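Local coordinates for phenazine biosynthesis protein, PhzF family (PDB 3EDN), which is of unproven function but has the diaminopimelate epimerase-like fold of the PhzF family and is probably an isomerase-like enzyme of small-molecule metabolism, at residues G115-Q127 with S278-V290. Residues are numbered along the deposited sequence; the frame is centred on the assembly and turned at random. Where two conformers were deposited one is given.
Sequences GETFIKMRQTAPQ and SEKLQIDIAGTAV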
loop_
_atom_site.group_PDB
_atom_site.type_symbol
_atom_site.label_atom_id
_atom_site.label_comp_id
_atom_site.label_asym_id
_atom_site.label_seq_id
_atom_site.Cartn_x
_atom_site.Cartn_y
_atom_site.Cartn_z
ATOM N N GLY A 115 -11.071 30.632 -19.511
ATOM C CA GLY A 115 -11.324 29.343 -20.132
ATOM C C GLY A 115 -10.517 28.220 -19.509
ATOM O O GLY A 115 -10.589 27.074 -19.955
ATOM N N GLU A 116 -9.761 28.553 -18.468
ATOM C CA GLU A 116 -8.914 27.604 -17.745
ATOM C C GLU A 116 -9.715 26.800 -16.720
ATOM O O GLU A 116 -10.525 27.372 -15.990
ATOM C CB GLU A 116 -7.806 28.353 -16.993
ATOM C CG GLU A 116 -6.946 29.301 -17.824
ATOM C CD GLU A 116 -5.733 29.804 -17.055
ATOM O OE1 GLU A 116 -5.881 30.744 -16.241
ATOM O OE2 GLU A 116 -4.624 29.252 -17.254
ATOM N N THR A 117 -9.467 25.500 -16.645
ATOM C CA THR A 117 -10.098 24.660 -15.647
ATOM C C THR A 117 -9.548 24.967 -14.261
ATOM O O THR A 117 -8.327 25.042 -14.062
ATOM C CB THR A 117 -9.908 23.177 -15.980
ATOM O OG1 THR A 117 -10.661 22.858 -17.167
ATOM C CG2 THR A 117 -10.378 22.302 -14.826
ATOM N N PHE A 118 -10.463 25.181 -13.319
ATOM C CA PHE A 118 -10.126 25.430 -11.927
ATOM C C PHE A 118 -10.670 24.318 -11.047
ATOM O O PHE A 118 -11.766 23.811 -11.277
ATOM C CB PHE A 118 -10.735 26.778 -11.496
ATOM C CG PHE A 118 -9.796 27.936 -11.640
ATOM C CD1 PHE A 118 -9.314 28.329 -12.888
ATOM C CD2 PHE A 118 -9.357 28.613 -10.517
ATOM C CE1 PHE A 118 -8.418 29.399 -12.987
ATOM C CE2 PHE A 118 -8.486 29.667 -10.619
ATOM C CZ PHE A 118 -8.011 30.058 -11.844
ATOM N N ILE A 119 -9.893 23.942 -10.042
ATOM C CA ILE A 119 -10.248 22.879 -9.101
ATOM C C ILE A 119 -10.463 23.548 -7.747
ATOM O O ILE A 119 -9.552 24.218 -7.234
ATOM C CB ILE A 119 -9.098 21.863 -8.946
ATOM C CG1 ILE A 119 -8.651 21.341 -10.321
ATOM C CG2 ILE A 119 -9.493 20.736 -8.018
ATOM C CD1 ILE A 119 -9.769 20.814 -11.200
ATOM N N LYS A 120 -11.642 23.337 -7.164
ATOM C CA LYS A 120 -12.069 24.062 -5.962
ATOM C C LYS A 120 -12.282 23.080 -4.824
ATOM O O LYS A 120 -12.882 22.024 -5.015
ATOM C CB LYS A 120 -13.362 24.824 -6.256
ATOM C CG LYS A 120 -13.877 25.690 -5.114
ATOM C CD LYS A 120 -15.133 26.445 -5.581
ATOM C CE LYS A 120 -15.762 27.248 -4.459
ATOM N NZ LYS A 120 -17.039 27.889 -4.926
HETATM N N MSE A 121 -11.802 23.417 -3.633
HETATM C CA MSE A 121 -11.964 22.525 -2.488
HETATM C C MSE A 121 -12.230 23.332 -1.228
HETATM O O MSE A 121 -11.928 24.520 -1.174
HETATM C CB MSE A 121 -10.742 21.624 -2.302
HETATM C CG MSE A 121 -9.445 22.343 -2.047
HETATM SE SE MSE A 121 -7.882 21.259 -2.608
HETATM C CE MSE A 121 -8.457 20.914 -4.426
ATOM N N ARG A 122 -12.817 22.675 -0.232
ATOM C CA ARG A 122 -13.137 23.301 1.048
ATOM C C ARG A 122 -11.980 23.169 2.022
ATOM O O ARG A 122 -11.362 22.102 2.130
ATOM C CB ARG A 122 -14.372 22.625 1.653
ATOM C CG ARG A 122 -14.765 23.106 3.053
ATOM C CD ARG A 122 -15.538 24.428 3.015
ATOM N NE ARG A 122 -16.631 24.378 2.045
ATOM C CZ ARG A 122 -17.805 23.787 2.257
ATOM N NH1 ARG A 122 -18.067 23.202 3.421
ATOM N NH2 ARG A 122 -18.730 23.790 1.304
ATOM N N GLN A 123 -11.701 24.239 2.762
ATOM C CA GLN A 123 -10.720 24.153 3.840
ATOM C C GLN A 123 -11.440 24.127 5.184
ATOM O O GLN A 123 -12.651 24.271 5.248
ATOM C CB GLN A 123 -9.751 25.328 3.766
ATOM C CG GLN A 123 -8.850 25.224 2.527
ATOM C CD GLN A 123 -7.765 26.273 2.496
ATOM O OE1 GLN A 123 -7.857 27.282 3.188
ATOM N NE2 GLN A 123 -6.747 26.055 1.653
ATOM N N THR A 124 -10.680 23.918 6.248
ATOM C CA THR A 124 -11.237 23.925 7.596
ATOM C C THR A 124 -11.580 25.360 8.003
ATOM O O THR A 124 -10.894 26.309 7.604
ATOM C CB THR A 124 -10.241 23.298 8.591
ATOM O OG1 THR A 124 -9.868 21.995 8.123
ATOM C CG2 THR A 124 -10.863 23.167 9.969
ATOM N N ALA A 125 -12.648 25.525 8.783
ATOM C CA ALA A 125 -13.071 26.850 9.209
ATOM C C ALA A 125 -11.936 27.610 9.886
ATOM O O ALA A 125 -11.179 27.033 10.666
ATOM C CB ALA A 125 -14.283 26.764 10.143
ATOM N N PRO A 126 -11.793 28.906 9.572
ATOM C CA PRO A 126 -10.621 29.627 10.092
ATOM C C PRO A 126 -10.581 29.859 11.606
ATOM O O PRO A 126 -11.624 30.088 12.248
ATOM C CB PRO A 126 -10.676 30.969 9.346
ATOM C CG PRO A 126 -12.097 31.117 8.931
ATOM C CD PRO A 126 -12.655 29.756 8.732
ATOM N N GLN A 127 -9.367 29.810 12.143
ATOM C CA GLN A 127 -9.070 30.170 13.524
ATOM C C GLN A 127 -7.966 31.213 13.517
ATOM O O GLN A 127 -6.995 31.097 12.765
ATOM C CB GLN A 127 -8.559 28.955 14.289
ATOM C CG GLN A 127 -9.506 27.787 14.320
ATOM C CD GLN A 127 -8.850 26.607 14.988
ATOM O OE1 GLN A 127 -8.680 26.599 16.203
ATOM N NE2 GLN A 127 -8.422 25.626 14.194
ATOM N N SER A 278 -24.150 29.743 10.529
ATOM C CA SER A 278 -22.759 29.331 10.755
ATOM C C SER A 278 -21.973 30.284 11.655
ATOM O O SER A 278 -22.025 31.496 11.481
ATOM C CB SER A 278 -22.015 29.119 9.433
ATOM O OG SER A 278 -20.670 28.748 9.677
ATOM N N GLU A 279 -21.234 29.713 12.603
ATOM C CA GLU A 279 -20.479 30.482 13.592
ATOM C C GLU A 279 -19.200 31.074 13.023
ATOM O O GLU A 279 -18.700 32.067 13.532
ATOM C CB GLU A 279 -20.112 29.600 14.784
ATOM C CG GLU A 279 -21.301 29.139 15.592
ATOM C CD GLU A 279 -20.911 28.664 16.982
ATOM O OE1 GLU A 279 -19.692 28.496 17.262
ATOM O OE2 GLU A 279 -21.836 28.463 17.794
ATOM N N LYS A 280 -18.665 30.453 11.976
ATOM C CA LYS A 280 -17.413 30.902 11.381
ATOM C C LYS A 280 -17.603 31.103 9.888
ATOM O O LYS A 280 -18.564 30.606 9.291
ATOM C CB LYS A 280 -16.300 29.861 11.596
ATOM C CG LYS A 280 -15.871 29.648 13.056
ATOM C CD LYS A 280 -14.905 30.711 13.546
ATOM C CE LYS A 280 -14.343 30.387 14.951
ATOM N NZ LYS A 280 -13.122 29.495 14.889
ATOM N N LEU A 281 -16.661 31.805 9.277
ATOM C CA LEU A 281 -16.630 31.895 7.822
ATOM C C LEU A 281 -16.363 30.515 7.234
ATOM O O LEU A 281 -15.762 29.642 7.877
ATOM C CB LEU A 281 -15.561 32.893 7.347
ATOM C CG LEU A 281 -15.694 34.350 7.811
ATOM C CD1 LEU A 281 -14.457 35.165 7.487
ATOM C CD2 LEU A 281 -16.915 35.008 7.196
ATOM N N GLN A 282 -16.856 30.313 6.018
ATOM C CA GLN A 282 -16.524 29.114 5.252
ATOM C C GLN A 282 -15.487 29.532 4.230
ATOM O O GLN A 282 -15.640 30.564 3.575
ATOM C CB GLN A 282 -17.763 28.576 4.545
ATOM C CG GLN A 282 -17.482 27.457 3.575
ATOM C CD GLN A 282 -18.723 27.017 2.840
ATOM O OE1 GLN A 282 -19.742 26.700 3.458
ATOM N NE2 GLN A 282 -18.646 26.982 1.510
ATOM N N ILE A 283 -14.412 28.753 4.121
ATOM C CA ILE A 283 -13.310 29.078 3.206
ATOM C C ILE A 283 -13.143 27.970 2.193
ATOM O O ILE A 283 -12.970 26.809 2.564
ATOM C CB ILE A 283 -11.970 29.290 3.960
ATOM C CG1 ILE A 283 -12.081 30.467 4.936
ATOM C CG2 ILE A 283 -10.809 29.503 2.964
ATOM C CD1 ILE A 283 -12.276 31.811 4.252
ATOM N N ASP A 284 -13.233 28.335 0.920
ATOM C CA ASP A 284 -12.825 27.446 -0.170
ATOM C C ASP A 284 -11.643 28.057 -0.908
ATOM O O ASP A 284 -11.483 29.271 -0.977
ATOM C CB ASP A 284 -13.962 27.264 -1.181
ATOM C CG ASP A 284 -15.259 26.762 -0.538
ATOM O OD1 ASP A 284 -15.316 25.592 -0.118
ATOM O OD2 ASP A 284 -16.247 27.535 -0.476
ATOM N N ILE A 285 -10.821 27.224 -1.522
ATOM C CA ILE A 285 -9.836 27.760 -2.449
ATOM C C ILE A 285 -9.952 27.048 -3.784
ATOM O O ILE A 285 -10.491 25.929 -3.875
ATOM C CB ILE A 285 -8.383 27.644 -1.917
ATOM C CG1 ILE A 285 -7.959 26.177 -1.785
ATOM C CG2 ILE A 285 -8.245 28.374 -0.577
ATOM C CD1 ILE A 285 -6.447 25.959 -1.828
ATOM N N ALA A 286 -9.467 27.712 -4.826
ATOM C CA ALA A 286 -9.441 27.107 -6.151
ATOM C C ALA A 286 -8.183 27.527 -6.873
ATOM O O ALA A 286 -7.680 28.635 -6.688
ATOM C CB ALA A 286 -10.666 27.514 -6.961
ATOM N N GLY A 287 -7.693 26.651 -7.740
ATOM C CA GLY A 287 -6.552 27.008 -8.537
ATOM C C GLY A 287 -6.628 26.287 -9.859
ATOM O O GLY A 287 -7.350 25.288 -10.010
ATOM N N THR A 288 -5.906 26.820 -10.828
ATOM C CA THR A 288 -5.672 26.083 -12.048
ATOM C C THR A 288 -4.298 25.428 -11.929
ATOM O O THR A 288 -3.646 25.511 -10.882
ATOM C CB THR A 288 -5.806 26.966 -13.321
ATOM O OG1 THR A 288 -5.886 26.118 -14.482
ATOM C CG2 THR A 288 -4.636 27.928 -13.455
ATOM N N ALA A 289 -3.873 24.743 -12.986
ATOM C CA ALA A 289 -2.560 24.084 -13.000
ATOM C C ALA A 289 -2.111 23.953 -14.440
ATOM O O ALA A 289 -2.848 24.281 -15.375
ATOM C CB ALA A 289 -2.629 22.707 -12.333
ATOM N N VAL A 290 -0.894 23.456 -14.627
ATOM C CA VAL A 290 -0.334 23.358 -15.971
ATOM C C VAL A 290 0.664 22.204 -16.054
ATOM O O VAL A 290 1.440 21.982 -15.132
ATOM C CB VAL A 290 0.326 24.697 -16.411
ATOM C CG1 VAL A 290 1.561 24.999 -15.581
ATOM C CG2 VAL A 290 0.678 24.682 -17.877
HETATM O O HOH W 1 -4.233 26.110 -16.854
HETATM O O HOH W 2 -17.649 28.828 -2.383
HETATM O O HOH W 3 -14.354 26.495 5.795
#
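R122 lies across from D284 in an antiparallel non-hydrogen-bonded pair, where a long, flexible chain can reach the carboxylate while its flat cationic end stacks on Q282. R122 CB starts 3.6 Å from D284 OD1; CG is anti to the backbone N (chi1 176°), the bend at chi2 brings R122 CD to 3.5 Å from I283 O, and that at chi3 turns NE toward the aspartate. R122 NE donates to D284 OD1 at 2.8 Å, a salt bridge made in the guanidinium plane. Q282 CD sits 3.3 Å above that plane, over CZ, the planes 23° apart; R122 NH2 comes to 3.2 Å from Q282 NE2, but both are donors, so this is stacking. Q282 NE2 bonds D284 OD2, so both carboxylate oxygens are gripped, and a water links OD2 to K120 NZ. Further along, the backbone ladder includes M121 N to I285 O, 2.8 Å, while the F118 ring lies over the G287-T288 backbone with A286 CB at its edge. T288 OG1 donates to T117 O at 2.7 Å, extending the ladder through a side chain. On the face opposite R122 and D284, buried, apolar M121 CG packs on I285 CG1 at 4.1 Å, and M121 also touches helix 74-86. Strand 117-122 thus joins the long C-terminal strand 282-298 in antiparallel pairing, part of the diaminopimelate epimerase-like fold.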